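Local coordinates for protein gamma-D-glutamyl-L-lysine dipeptidyl-peptidase (Bacillus cereus ATCC 10987, PDB 3H41) that probably hydrolyses gamma-D-glutamyl-L-lysine bonds in murein peptides, releasing L-Ala-D-Glu dipeptides during breakdown of the bacterial cell wall, at residues A[60-65]-A[207-212]; A[254-259]-A[304-309]. All blocks are in the same frame, centred on the assembly; numbering follows the deposited sequence. Where two conformers were deposited one is given.

Interaction 1 of 2, residues A[60-65]-A[207-212]; sequences LETQAL and AGTSGF. With ALA (alanine), chain B.
Gln-63 and Thr-209 exchange two hydrogen bonds where strand 60-65, in the SH3-like region, meets segment 207-212, which includes the short strand 209-210, of the NlpC/P60 cysteine peptidase domain. The two backbones run roughly the same way, but side chains rather than a shared sheet join them. The backbone N of Gln-63 donates to OG1 of Thr-209 (3.2 Å) along a bent path, with 141° at the hydrogen. The backbone N of Thr-209 donates to OE1 of Gln-63 (2.9 Å) on a straighter line of 160°, approaching somewhat out of the carbonyl plane. The Gln-63 side chain, extended beyond CG (chi2 180°), carries its amide past the carbonyl of Ala-207 to that backbone N, and a bond from NE2 to Thr-17 on strand 15-19 fixes which way the amide is turned.

OG1 of Thr-209 is held from several directions. Besides accepting from Gln-63, it donates to O of Ala-207 (2.8 Å) from above the carbonyl plane, and it is also bonded to Arg-233. A water extends the polar contact, donating to OE1 of Gln-63 (2.7 Å) and accepting from OG of Ser-210 (2.6 Å). The same hydroxyl oxygen receives the backbone N of Phe-212, which closes an ST turn.

Apolar packing flanks this centre. CB of Leu-60 presses tightly on CB of Ala-207 (3.5 Å), and CD2 of Leu-65 rests against CB of Ser-210 (3.5 Å).

The end of the contact nearest Leu-60 forms part of the substrate pocket. The methyl of Ala-207 faces the methyl of the bound alanine, whose amino N, also bonded to Asp-234, donates to the backbone O of Glu-61 (2.7 Å).

Interaction 2 of 2, residues A[254-259]-A[304-309]; sequences DLIFFA and AGARRY
Asp-254 and Arg-308 form a two-pronged salt bridge at one end of an antiparallel strand pair. NE of Arg-308 donates to OD1 of Asp-254 (2.8 Å), and NH2 of Arg-308 donates to OD2 of Asp-254 at the same 2.8 Å. Each oxygen uses its syn lone pair, and the carboxylate and guanidinium planes lie only 10° apart, so Arg-308 grips the carboxylate side-on and the two groups hold each other nearly flat. With CG of Arg-308 anti to the backbone N (chi1 -176°), the chain stretches out before bending at chi3 to present this edge. Both groups have second partners: OD2 of Asp-254 accepts from the backbone N of Gln-251, and NH2 of Arg-308 bonds to the carbonyl of His-249.

The backbones of Leu-255 and Phe-257 are satisfied across the strands. Leu-255 and Arg-307 exchange a reciprocal pair, N of Leu-255 to O of Arg-307 and N of Arg-307 to O of Leu-255, each 2.9 Å. Further along, N of Phe-257 donates to O of Gly-305 (3.0 Å), whereas O of Phe-257 accepts from N of Ala-304 (2.8 Å). Two residues therefore face one, a beta bulge that Gly-305 accommodates with its positive phi of 109°.

On one face CE2 of Phe-257 touches CG of Arg-307 (3.7 Å), and the two side chains cross at about a right angle. The guanidinium of Arg-307 bonds to the carbonyl of Gly-242, and the hydroxyl of Tyr-309 bonds to the backbone O of Gln-238, while the Tyr-309 ring meets CD1 of Leu-255.

The backbones of Asp-254, Ile-256 and Phe-258 pair instead with strand 267-275, which carries His-269, the inferred proton acceptor. This places the contact in the central antiparallel sheet of the papain-like NlpC/P60 peptidase fold.

How the interactions relate
Interaction 1 is wholly buried near the middle of the chain and joins two different regions, the SH3-like part and the peptidase domain. Interaction 2 lies within the peptidase domain alone, further out and partly exposed along strand 303-308. They share no elements and do not touch. The centres of interactions 1 and 2 are about 21 Å apart, and the nearest atoms of interactions 1 and 2 about 13 Å apart. The chemistry follows the setting. The interdomain seam relies on uncharged side chains, an amide, hydroxyls and a water, and lines the alanine site directly; the sheet contact relies on regular backbone pairing, finished by a charged pair, and lies beside the strand of the inferred catalytic histidine.

Interaction 1 of 2, residues A[60-65]-A[207-212]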
# COMPACT_ATOMS: atom_id res chain seq x y z
N LEU A 60 -9.45 10.94 -3.18
CA LEU A 60 -8.73 10.00 -2.32
C LEU A 60 -7.35 10.47 -1.87
O LEU A 60 -6.66 11.24 -2.54
CB LEU A 60 -8.54 8.67 -3.05
CG LEU A 60 -9.79 7.96 -3.57
CD1 LEU A 60 -9.46 6.56 -4.21
CD2 LEU A 60 -10.91 7.84 -2.51
N GLU A 61 -6.94 9.92 -0.73
CA GLU A 61 -5.67 10.24 -0.11
C GLU A 61 -4.71 9.08 -0.16
O GLU A 61 -3.61 9.21 -0.66
CB GLU A 61 -5.91 10.63 1.34
CG GLU A 61 -6.65 11.94 1.52
CD GLU A 61 -5.78 13.17 1.26
OE1 GLU A 61 -4.71 13.06 0.61
OE2 GLU A 61 -6.20 14.25 1.72
N THR A 62 -5.13 7.94 0.39
CA THR A 62 -4.28 6.77 0.49
C THR A 62 -5.12 5.57 0.88
O THR A 62 -6.33 5.67 0.99
CB THR A 62 -3.13 6.97 1.50
OG1 THR A 62 -2.17 5.89 1.37
CG2 THR A 62 -3.67 7.08 2.93
N GLN A 63 -4.49 4.43 1.05
CA GLN A 63 -5.16 3.31 1.67
C GLN A 63 -4.28 2.78 2.77
O GLN A 63 -3.05 2.89 2.68
CB GLN A 63 -5.42 2.20 0.65
CG GLN A 63 -6.51 2.53 -0.43
CD GLN A 63 -6.68 1.38 -1.39
OE1 GLN A 63 -5.69 0.74 -1.79
NE2 GLN A 63 -7.94 1.08 -1.75
N ALA A 64 -4.90 2.21 3.81
CA ALA A 64 -4.18 1.65 4.96
C ALA A 64 -4.61 0.22 5.13
O ALA A 64 -5.81 -0.09 4.98
CB ALA A 64 -4.45 2.46 6.22
N LEU A 65 -3.66 -0.66 5.44
CA LEU A 65 -3.97 -2.09 5.55
C LEU A 65 -4.44 -2.55 6.94
O LEU A 65 -4.08 -1.95 7.95
CB LEU A 65 -2.76 -2.94 5.16
CG LEU A 65 -2.12 -2.69 3.78
CD1 LEU A 65 -0.94 -3.67 3.51
CD2 LEU A 65 -3.18 -2.75 2.67
N ALA A 207 -4.71 6.25 -5.53
CA ALA A 207 -4.48 6.07 -4.12
C ALA A 207 -4.28 4.61 -3.69
O ALA A 207 -4.21 4.32 -2.53
CB ALA A 207 -5.65 6.77 -3.25
N GLY A 208 -4.16 3.68 -4.64
CA GLY A 208 -4.14 2.25 -4.31
C GLY A 208 -2.84 1.94 -3.58
O GLY A 208 -1.80 2.35 -4.01
N THR A 209 -2.92 1.23 -2.46
CA THR A 209 -1.78 0.99 -1.62
C THR A 209 -1.86 -0.46 -1.10
O THR A 209 -1.52 -0.74 0.05
CB THR A 209 -1.73 2.00 -0.46
OG1 THR A 209 -2.19 3.30 -0.94
CG2 THR A 209 -0.30 2.08 0.09
N SER A 210 -2.32 -1.35 -1.96
CA SER A 210 -2.49 -2.76 -1.58
C SER A 210 -2.50 -3.69 -2.82
O SER A 210 -2.60 -3.23 -3.97
CB SER A 210 -3.78 -2.91 -0.78
OG SER A 210 -4.84 -3.14 -1.67
N GLY A 211 -2.43 -4.99 -2.58
CA GLY A 211 -2.54 -5.98 -3.66
C GLY A 211 -3.87 -6.08 -4.36
O GLY A 211 -4.01 -6.84 -5.33
N PHE A 212 -4.85 -5.28 -3.92
CA PHE A 212 -6.12 -5.14 -4.64
C PHE A 212 -6.06 -4.05 -5.72
O PHE A 212 -7.02 -3.87 -6.46
CB PHE A 212 -7.26 -4.82 -3.68
CG PHE A 212 -7.52 -5.89 -2.65
CD1 PHE A 212 -8.33 -6.98 -2.94
CD2 PHE A 212 -6.99 -5.78 -1.39
CE1 PHE A 212 -8.58 -7.97 -1.99
CE2 PHE A 212 -7.26 -6.75 -0.41
CZ PHE A 212 -8.04 -7.85 -0.72
N ALA B . -1.79 10.35 -2.32
CA ALA B . -2.01 9.73 -3.70
C ALA B . -1.15 10.42 -4.74
O ALA B . -0.82 11.61 -4.60
CB ALA B . -3.48 9.83 -4.11
O HOH W 1 -5.88 -1.46 -3.32

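Interaction 2 of 2, residues A[254-259]-A[304-309]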
# COMPACT_ATOMS: atom_id res chain seq x y z
N ASP A 254 16.57 1.52 -8.57
CA ASP A 254 16.48 2.96 -8.49
C ASP A 254 15.06 3.40 -8.85
O ASP A 254 14.41 2.76 -9.69
CB ASP A 254 17.48 3.66 -9.40
CG ASP A 254 18.92 3.62 -8.87
OD1 ASP A 254 19.12 3.29 -7.67
OD2 ASP A 254 19.84 3.91 -9.69
N LEU A 255 14.57 4.43 -8.18
CA LEU A 255 13.25 5.00 -8.53
C LEU A 255 13.45 6.13 -9.53
O LEU A 255 14.34 6.98 -9.37
CB LEU A 255 12.49 5.51 -7.32
CG LEU A 255 11.99 4.41 -6.32
CD1 LEU A 255 11.07 5.00 -5.23
CD2 LEU A 255 11.34 3.25 -7.05
N ILE A 256 12.62 6.12 -10.57
CA ILE A 256 12.71 7.13 -11.64
C ILE A 256 11.43 7.95 -11.63
O ILE A 256 10.33 7.41 -11.47
CB ILE A 256 12.93 6.46 -13.00
CG1 ILE A 256 13.96 5.34 -12.90
CG2 ILE A 256 13.36 7.50 -14.05
CD1 ILE A 256 15.31 5.77 -12.38
N PHE A 257 11.59 9.26 -11.79
CA PHE A 257 10.51 10.22 -11.65
C PHE A 257 10.23 10.95 -12.95
O PHE A 257 11.14 11.18 -13.74
CB PHE A 257 10.84 11.17 -10.48
CG PHE A 257 10.96 10.43 -9.20
CD1 PHE A 257 9.83 10.13 -8.45
CD2 PHE A 257 12.19 9.95 -8.77
CE1 PHE A 257 9.93 9.38 -7.26
CE2 PHE A 257 12.30 9.21 -7.59
CZ PHE A 257 11.18 8.93 -6.85
N PHE A 258 8.96 11.27 -13.16
CA PHE A 258 8.53 12.02 -14.33
C PHE A 258 7.73 13.21 -13.87
O PHE A 258 6.89 13.11 -12.96
CB PHE A 258 7.75 11.11 -15.30
CG PHE A 258 8.50 9.86 -15.65
CD1 PHE A 258 9.42 9.85 -16.71
CD2 PHE A 258 8.42 8.73 -14.83
CE1 PHE A 258 10.16 8.71 -17.00
CE2 PHE A 258 9.19 7.58 -15.13
CZ PHE A 258 10.05 7.58 -16.22
N ALA A 259 7.97 14.37 -14.51
CA ALA A 259 7.34 15.60 -14.11
C ALA A 259 6.69 16.31 -15.29
O ALA A 259 7.12 16.18 -16.45
CB ALA A 259 8.39 16.56 -13.39
N ALA A 304 12.59 13.26 -14.88
CA ALA A 304 12.85 14.29 -13.89
C ALA A 304 13.78 13.82 -12.79
O ALA A 304 13.68 14.31 -11.66
CB ALA A 304 11.54 14.77 -13.27
N GLY A 305 14.60 12.83 -13.08
CA GLY A 305 15.66 12.41 -12.15
C GLY A 305 15.39 11.05 -11.52
O GLY A 305 14.40 10.40 -11.82
N ALA A 306 16.32 10.59 -10.69
CA ALA A 306 16.26 9.26 -10.12
C ALA A 306 16.81 9.30 -8.70
O ALA A 306 17.70 10.13 -8.39
CB ALA A 306 17.00 8.24 -11.00
N ARG A 307 16.26 8.44 -7.84
CA ARG A 307 16.68 8.35 -6.43
C ARG A 307 17.03 6.90 -6.06
O ARG A 307 16.36 5.95 -6.51
CB ARG A 307 15.54 8.82 -5.54
CG ARG A 307 15.27 10.29 -5.61
CD ARG A 307 16.31 11.01 -4.72
NE ARG A 307 16.57 12.33 -5.16
CZ ARG A 307 16.97 13.33 -4.38
NH1 ARG A 307 17.15 13.18 -3.06
NH2 ARG A 307 17.17 14.49 -4.93
N ARG A 308 18.04 6.75 -5.20
CA ARG A 308 18.45 5.44 -4.70
C ARG A 308 18.17 5.32 -3.19
O ARG A 308 18.52 6.18 -2.40
CB ARG A 308 19.91 5.16 -5.03
CG ARG A 308 20.46 3.77 -4.63
CD ARG A 308 21.85 3.53 -5.23
NE ARG A 308 21.76 3.66 -6.67
CZ ARG A 308 22.76 3.95 -7.50
NH1 ARG A 308 24.00 4.12 -7.05
NH2 ARG A 308 22.49 4.08 -8.79
N TYR A 309 17.52 4.23 -2.83
CA TYR A 309 17.04 4.04 -1.47
C TYR A 309 17.73 2.83 -0.82
O TYR A 309 17.66 2.66 0.40
CB TYR A 309 15.51 3.87 -1.50
CG TYR A 309 14.72 5.18 -1.56
CD1 TYR A 309 14.33 5.81 -0.40
CD2 TYR A 309 14.34 5.76 -2.78
CE1 TYR A 309 13.58 7.01 -0.43
CE2 TYR A 309 13.61 6.95 -2.82
CZ TYR A 309 13.23 7.57 -1.64
OH TYR A 309 12.49 8.75 -1.65